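Local coordinates for protein tartrate dehydrogenase/decarboxylase (Pseudomonas putida, PDB 3FLK) that oxidises tartrate with NAD+, converts meso-tartrate to D-glycerate and oxidatively decarboxylates D-malate to pyruvate, using a magnesium or manganese ion, at residues A[220-223]-A[229-232]; A[121-126]-A[234-239]. The protein carries 1 engineered substitution. All coordinates share one frame; numbering follows the deposited sequence.

Contact 1 (A[220-223]-A[229-232]). With NAI (1,4-dihydronicotinamide adenine dinucleotide), chain N.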
loop_
_atom_site.group_PDB
_atom_site.type_symbol
_atom_site.label_atom_id
_atom_site.label_comp_id
_atom_site.label_asym_id
_atom_site.label_seq_id
_atom_site.Cartn_x
_atom_site.Cartn_y
_atom_site.Cartn_z
ATOM N N ASP A 220 -4.698 17.972 -2.958
ATOM C CA ASP A 220 -5.178 17.329 -1.738
ATOM C C ASP A 220 -4.146 16.333 -1.208
ATOM O O ASP A 220 -3.281 15.860 -1.953
ATOM C CB ASP A 220 -6.538 16.653 -1.968
ATOM C CG ASP A 220 -6.442 15.382 -2.803
ATOM O OD1 ASP A 220 -7.023 14.356 -2.388
ATOM O OD2 ASP A 220 -5.796 15.398 -3.870
ATOM N N LYS A 221 -4.226 16.041 0.084
ATOM C CA LYS A 221 -3.390 15.008 0.679
ATOM C C LYS A 221 -4.260 13.882 1.221
ATOM O O LYS A 221 -5.369 14.112 1.714
ATOM C CB LYS A 221 -2.454 15.578 1.754
ATOM C CG LYS A 221 -3.145 16.119 2.992
ATOM C CD LYS A 221 -2.139 16.710 3.967
ATOM C CE LYS A 221 -2.793 16.987 5.306
ATOM N NZ LYS A 221 -1.826 17.560 6.277
ATOM N N GLN A 222 -3.760 12.659 1.093
ATOM C CA GLN A 222 -4.491 11.485 1.533
ATOM C C GLN A 222 -3.536 10.540 2.235
ATOM O O GLN A 222 -2.429 10.290 1.746
ATOM C CB GLN A 222 -5.163 10.786 0.345
ATOM C CG GLN A 222 -6.258 11.610 -0.334
ATOM C CD GLN A 222 -6.967 10.875 -1.459
ATOM O OE1 GLN A 222 -7.424 11.494 -2.421
ATOM N NE2 GLN A 222 -7.070 9.555 -1.342
ATOM N N HIS A 223 -3.957 10.035 3.393
ATOM C CA HIS A 223 -3.202 9.000 4.079
ATOM C C HIS A 223 -3.112 7.785 3.158
ATOM O O HIS A 223 -4.063 7.478 2.437
ATOM C CB HIS A 223 -3.851 8.629 5.414
ATOM C CG HIS A 223 -3.793 9.719 6.443
ATOM N ND1 HIS A 223 -2.612 10.311 6.839
ATOM C CD2 HIS A 223 -4.770 10.307 7.173
ATOM C CE1 HIS A 223 -2.865 11.225 7.759
ATOM N NE2 HIS A 223 -4.167 11.241 7.983
ATOM N N ALA A 229 -7.237 2.475 -0.988
ATOM C CA ALA A 229 -8.664 2.165 -1.069
ATOM C C ALA A 229 -9.358 2.924 -2.208
ATOM O O ALA A 229 -10.187 2.358 -2.922
ATOM C CB ALA A 229 -9.348 2.460 0.265
ATOM N N ARG A 230 -8.994 4.194 -2.377
ATOM C CA ARG A 230 -9.582 5.048 -3.411
ATOM C C ARG A 230 -9.116 4.715 -4.830
ATOM O O ARG A 230 -9.839 4.969 -5.793
ATOM C CB ARG A 230 -9.343 6.530 -3.094
ATOM C CG ARG A 230 -10.205 7.047 -1.947
ATOM C CD ARG A 230 -10.160 8.564 -1.833
ATOM N NE ARG A 230 -11.080 9.046 -0.802
ATOM C CZ ARG A 230 -10.710 9.637 0.331
ATOM N NH1 ARG A 230 -9.424 9.848 0.595
ATOM N NH2 ARG A 230 -11.630 10.028 1.198
ATOM N N PHE A 231 -7.916 4.147 -4.958
ATOM C CA PHE A 231 -7.443 3.618 -6.244
ATOM C C PHE A 231 -8.404 2.555 -6.772
ATOM O O PHE A 231 -8.636 2.448 -7.979
ATOM C CB PHE A 231 -6.033 3.025 -6.101
ATOM C CG PHE A 231 -4.916 3.993 -6.412
ATOM C CD1 PHE A 231 -5.011 5.342 -6.069
ATOM C CD2 PHE A 231 -3.750 3.544 -7.028
ATOM C CE1 PHE A 231 -3.976 6.227 -6.352
ATOM C CE2 PHE A 231 -2.704 4.423 -7.314
ATOM C CZ PHE A 231 -2.819 5.767 -6.977
ATOM N N VAL A 232 -8.964 1.779 -5.847
ATOM C CA VAL A 232 -9.903 0.711 -6.163
ATOM C C VAL A 232 -11.333 1.235 -6.333
ATOM O O VAL A 232 -12.044 0.814 -7.249
ATOM C CB VAL A 232 -9.857 -0.406 -5.084
ATOM C CG1 VAL A 232 -10.986 -1.419 -5.272
ATOM C CG2 VAL A 232 -8.501 -1.108 -5.105
HETATM P PA NAI N . -11.216 7.957 7.374
HETATM O O1A NAI N . -11.281 6.500 7.626
HETATM O O2A NAI N . -11.733 8.719 8.531
HETATM O O5B NAI N . -12.081 8.329 6.071
HETATM C C5B NAI N . -11.667 7.984 4.768
HETATM C C4B NAI N . -12.851 8.005 3.804
HETATM O O4B NAI N . -13.733 6.929 4.069
HETATM C C3B NAI N . -13.663 9.285 3.925
HETATM O O3B NAI N . -14.021 9.709 2.630
HETATM C C2B NAI N . -14.886 8.879 4.722
HETATM O O2B NAI N . -16.041 9.606 4.364
HETATM C C1B NAI N . -15.022 7.392 4.432
HETATM N N9A NAI N . -15.503 6.677 5.624
HETATM C C8A NAI N . -14.786 6.389 6.759
HETATM N N7A NAI N . -15.588 5.718 7.614
HETATM C C5A NAI N . -16.799 5.571 7.046
HETATM C C6A NAI N . -17.971 4.967 7.487
HETATM N N6A NAI N . -18.006 4.340 8.661
HETATM N N1A NAI N . -19.081 4.969 6.665
HETATM C C2A NAI N . -19.030 5.568 5.420
HETATM N N3A NAI N . -17.860 6.169 4.991
HETATM C C4A NAI N . -16.763 6.167 5.791
HETATM O O3 NAI N . -9.678 8.291 7.046
HETATM P PN NAI N . -9.042 9.735 6.731
HETATM O O1N NAI N . -10.046 10.587 6.055
HETATM O O2N NAI N . -7.746 9.464 6.075
HETATM O O5D NAI N . -8.722 10.311 8.199
HETATM C C5D NAI N . -9.591 11.200 8.870
HETATM C C4D NAI N . -9.132 11.363 10.317
HETATM O O4D NAI N . -9.259 10.138 11.018
HETATM C C3D NAI N . -7.672 11.774 10.421
HETATM O O3D NAI N . -7.561 12.743 11.437
HETATM C C2D NAI N . -6.954 10.498 10.827
HETATM O O2D NAI N . -5.796 10.768 11.579
HETATM C C1D NAI N . -8.029 9.776 11.626
HETATM N N1N NAI N . -7.923 8.301 11.660
HETATM C C2N NAI N . -8.090 7.670 12.865
HETATM C C3N NAI N . -8.019 6.282 12.958
HETATM C C7N NAI N . -8.423 5.609 14.237
HETATM O O7N NAI N . -9.144 6.346 15.198
HETATM N N7N NAI N . -8.099 4.330 14.442
HETATM C C4N NAI N . -7.782 5.531 11.805
HETATM C C5N NAI N . -7.618 6.178 10.578
HETATM C C6N NAI N . -7.695 7.569 10.516
#

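Contact 2 (A[121-126]-A[234-239]). With SO4 (sulfate ion), chain K.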
loop_
_atom_site.group_PDB
_atom_site.type_symbol
_atom_site.label_atom_id
_atom_site.label_comp_id
_atom_site.label_asym_id
_atom_site.label_seq_id
_atom_site.Cartn_x
_atom_site.Cartn_y
_atom_site.Cartn_z
ATOM N N ALA A 121 -14.999 -3.365 -11.235
ATOM C CA ALA A 121 -16.350 -3.442 -11.776
ATOM C C ALA A 121 -16.890 -2.048 -12.081
ATOM O O ALA A 121 -16.557 -1.082 -11.390
ATOM C CB ALA A 121 -17.268 -4.170 -10.806
ATOM N N ASN A 122 -17.717 -1.958 -13.124
ATOM C CA ASN A 122 -18.389 -0.712 -13.524
ATOM C C ASN A 122 -17.430 0.438 -13.854
ATOM O O ASN A 122 -17.696 1.596 -13.529
ATOM C CB ASN A 122 -19.415 -0.267 -12.465
ATOM C CG ASN A 122 -20.402 -1.367 -12.092
ATOM O OD1 ASN A 122 -20.766 -1.512 -10.923
ATOM N ND2 ASN A 122 -20.840 -2.144 -13.085
ATOM N N ARG A 123 -16.313 0.103 -14.498
ATOM C CA ARG A 123 -15.327 1.099 -14.911
ATOM C C ARG A 123 -15.152 1.142 -16.424
ATOM O O ARG A 123 -15.061 0.103 -17.083
ATOM C CB ARG A 123 -13.980 0.864 -14.216
ATOM C CG ARG A 123 -13.628 1.900 -13.149
ATOM C CD ARG A 123 -14.636 1.932 -12.007
ATOM N NE ARG A 123 -14.551 3.175 -11.241
ATOM C CZ ARG A 123 -15.360 3.497 -10.234
ATOM N NH1 ARG A 123 -16.330 2.674 -9.857
ATOM N NH2 ARG A 123 -15.200 4.651 -9.600
ATOM N N LYS A 124 -15.113 2.359 -16.959
ATOM C CA LYS A 124 -14.941 2.583 -18.389
ATOM C C LYS A 124 -13.567 3.181 -18.674
ATOM O O LYS A 124 -12.898 3.683 -17.764
ATOM C CB LYS A 124 -16.043 3.500 -18.911
ATOM N N VAL A 125 -13.148 3.113 -19.937
ATOM C CA VAL A 125 -11.934 3.785 -20.397
ATOM C C VAL A 125 -12.086 5.283 -20.127
ATOM O O VAL A 125 -13.112 5.883 -20.461
ATOM C CB VAL A 125 -11.666 3.517 -21.903
ATOM C CG1 VAL A 125 -10.424 4.264 -22.386
ATOM C CG2 VAL A 125 -11.517 2.020 -22.157
ATOM N N GLY A 126 -11.069 5.869 -19.503
ATOM C CA GLY A 126 -11.118 7.261 -19.070
ATOM C C GLY A 126 -11.113 7.384 -17.558
ATOM O O GLY A 126 -10.615 8.372 -17.015
ATOM N N GLN A 234 -12.526 4.752 -6.382
ATOM C CA GLN A 234 -12.723 5.924 -7.247
ATOM C C GLN A 234 -11.436 6.429 -7.918
ATOM O O GLN A 234 -10.946 7.518 -7.603
ATOM C CB GLN A 234 -13.470 7.055 -6.515
ATOM C CG GLN A 234 -12.958 7.388 -5.120
ATOM C CD GLN A 234 -13.573 8.662 -4.549
ATOM O OE1 GLN A 234 -13.021 9.266 -3.632
ATOM N NE2 GLN A 234 -14.721 9.070 -5.089
ATOM N N PRO A 235 -10.896 5.639 -8.869
ATOM C CA PRO A 235 -9.642 5.994 -9.540
ATOM C C PRO A 235 -9.764 7.219 -10.456
ATOM O O PRO A 235 -8.746 7.804 -10.833
ATOM C CB PRO A 235 -9.324 4.745 -10.368
ATOM C CG PRO A 235 -10.650 4.114 -10.619
ATOM C CD PRO A 235 -11.453 4.371 -9.379
ATOM N N GLU A 236 -10.994 7.604 -10.794
ATOM C CA GLU A 236 -11.247 8.755 -11.673
ATOM C C GLU A 236 -10.801 10.096 -11.074
ATOM O O GLU A 236 -10.561 11.059 -11.803
ATOM C CB GLU A 236 -12.728 8.817 -12.084
ATOM C CG GLU A 236 -13.713 9.079 -10.937
ATOM C CD GLU A 236 -14.248 7.805 -10.288
ATOM O OE1 GLU A 236 -13.608 6.735 -10.403
ATOM O OE2 GLU A 236 -15.326 7.880 -9.660
ATOM N N ARG A 237 -10.683 10.141 -9.751
ATOM C CA ARG A 237 -10.325 11.362 -9.030
ATOM C C ARG A 237 -8.867 11.785 -9.212
ATOM O O ARG A 237 -8.506 12.922 -8.900
ATOM C CB ARG A 237 -10.621 11.199 -7.534
ATOM C CG ARG A 237 -12.102 11.092 -7.177
ATOM C CD ARG A 237 -12.782 12.458 -7.149
ATOM N NE ARG A 237 -14.142 12.372 -6.616
ATOM C CZ ARG A 237 -15.239 12.254 -7.358
ATOM N NH1 ARG A 237 -15.156 12.209 -8.682
ATOM N NH2 ARG A 237 -16.425 12.180 -6.770
ATOM N N PHE A 238 -8.032 10.881 -9.713
ATOM C CA PHE A 238 -6.589 11.118 -9.731
ATOM C C PHE A 238 -6.056 11.548 -11.089
ATOM O O PHE A 238 -6.531 11.088 -12.132
ATOM C CB PHE A 238 -5.840 9.888 -9.201
ATOM C CG PHE A 238 -6.318 9.441 -7.850
ATOM C CD1 PHE A 238 -5.994 10.170 -6.709
ATOM C CD2 PHE A 238 -7.120 8.312 -7.721
ATOM C CE1 PHE A 238 -6.451 9.776 -5.459
ATOM C CE2 PHE A 238 -7.582 7.904 -6.473
ATOM C CZ PHE A 238 -7.246 8.640 -5.340
ATOM N N ASP A 239 -5.074 12.446 -11.060
ATOM C CA ASP A 239 -4.350 12.852 -12.262
ATOM C C ASP A 239 -2.842 12.779 -12.049
ATOM O O ASP A 239 -2.152 12.030 -12.740
ATOM C CB ASP A 239 -4.758 14.255 -12.714
ATOM C CG ASP A 239 -4.294 14.562 -14.129
ATOM O OD1 ASP A 239 -4.744 13.873 -15.070
ATOM O OD2 ASP A 239 -3.472 15.484 -14.301
HETATM S S SO4 K . -15.606 12.667 -2.993
HETATM O O1 SO4 K . -16.792 11.895 -3.355
HETATM O O2 SO4 K . -15.249 12.387 -1.605
HETATM O O3 SO4 K . -14.492 12.299 -3.863
HETATM O O4 SO4 K . -15.888 14.091 -3.145
#

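Contact 1 (A[220-223]-A[229-232])
Gln222 and Arg230 are the closest pair of the two backbones, with their CA atoms 9.6 Å apart. Gln222 is near the end of a strand, and Arg230 is on the helix that follows. His223, between them in the chain, holds the N-cap position of that helix. Two long side chains bridge the gap. The extended Arg230 chain carries its guanidinium past the Gln222 amide to the NADH ribose. Arg230 NH1 comes 3.4 Å from CD of Gln222 and 3.7 Å from its CG. The amide lies at the edge of the guanidinium, with the two planes 86° apart. The other terminal nitrogen, Arg230 NH2, donates a weak, bent hydrogen bond (2.8 Å, 120°) to O3B of the adenosine ribose. His223 turns a ring edge to the pyrophosphate, CD2 lying 3.3 Å from O2N. With an alanine here instead of Arg230, O3B would probably lose this donor and the Gln222 amide its flat neighbour. His223 NE2 is hydrogen-bonded to Asp86 of the second subunit. Strand 218-223 is outermost on one side of the large sheet within this chain and runs parallel to strand 186-191, while Phe231 and Val232 pack helix 224-233 against helix 245-258.

Contact 2 (A[121-126]-A[234-239])
Arg123 reaches across from the loop before strand 129-135 to meet Glu236 and Pro235 in the short 3-10 turn after helix 224-233. The tight part is a salt bridge. Arg123 NH2 donates a nearly straight hydrogen bond to Glu236 OE1, 2.7 Å long at 162°. OE1 takes it on its syn lone pair, close to the guanidinium plane. The second oxygen, OE2, is 3.2 Å from the same NH2, and the guanidinium and carboxylate planes are 41° apart. This is therefore a grip by one nitrogen rather than a paired, coplanar bridge. A bend at chi2 carries the Arg123 guanidinium over to the turn. There its NH2 lies 3.8 Å from CD of Pro235, whose ring also rests on Leu120 and Ile128. Arg123 NE is buried here and has no partner in the model. The loose side is polar. Exposed Arg237 holds a sulfate, probably from the crystallisation liquor, through a straight bond from NE to O3 (2.8 Å, 175°). Gln234 NE2 adds a weak bond of 3.5 Å to the same O3. The chemistry implies that one charge pair mainly joins the two loops, and that Arg123 meets Pro235 and Gln234 by van der Waals packing.

The centres of contact 1 and contact 2 are about 13 Å apart, and Phe238 joins them. Phe238 CZ lies 3.7 Å from CB of Arg230, and Phe238 CE2 lies 3.7 Å from CD1 of Phe231. Along the chain, helix 224-233 leads from contact 1 straight into the turn of contact 2. Contact 1 belongs to the NADH pocket, which the second subunit completes, whereas contact 2 lies away from the substrate and metal sites. Even so, the side chain of Gln234 is about 6 Å from a bound NADH, nearest atoms. The sulfate held in contact 2 approaches the Arg230 side chain to about 5 Å, nearest atoms again. The side chain of Arg230 is about 11 Å from a bound magnesium ion, measured from its closest atom.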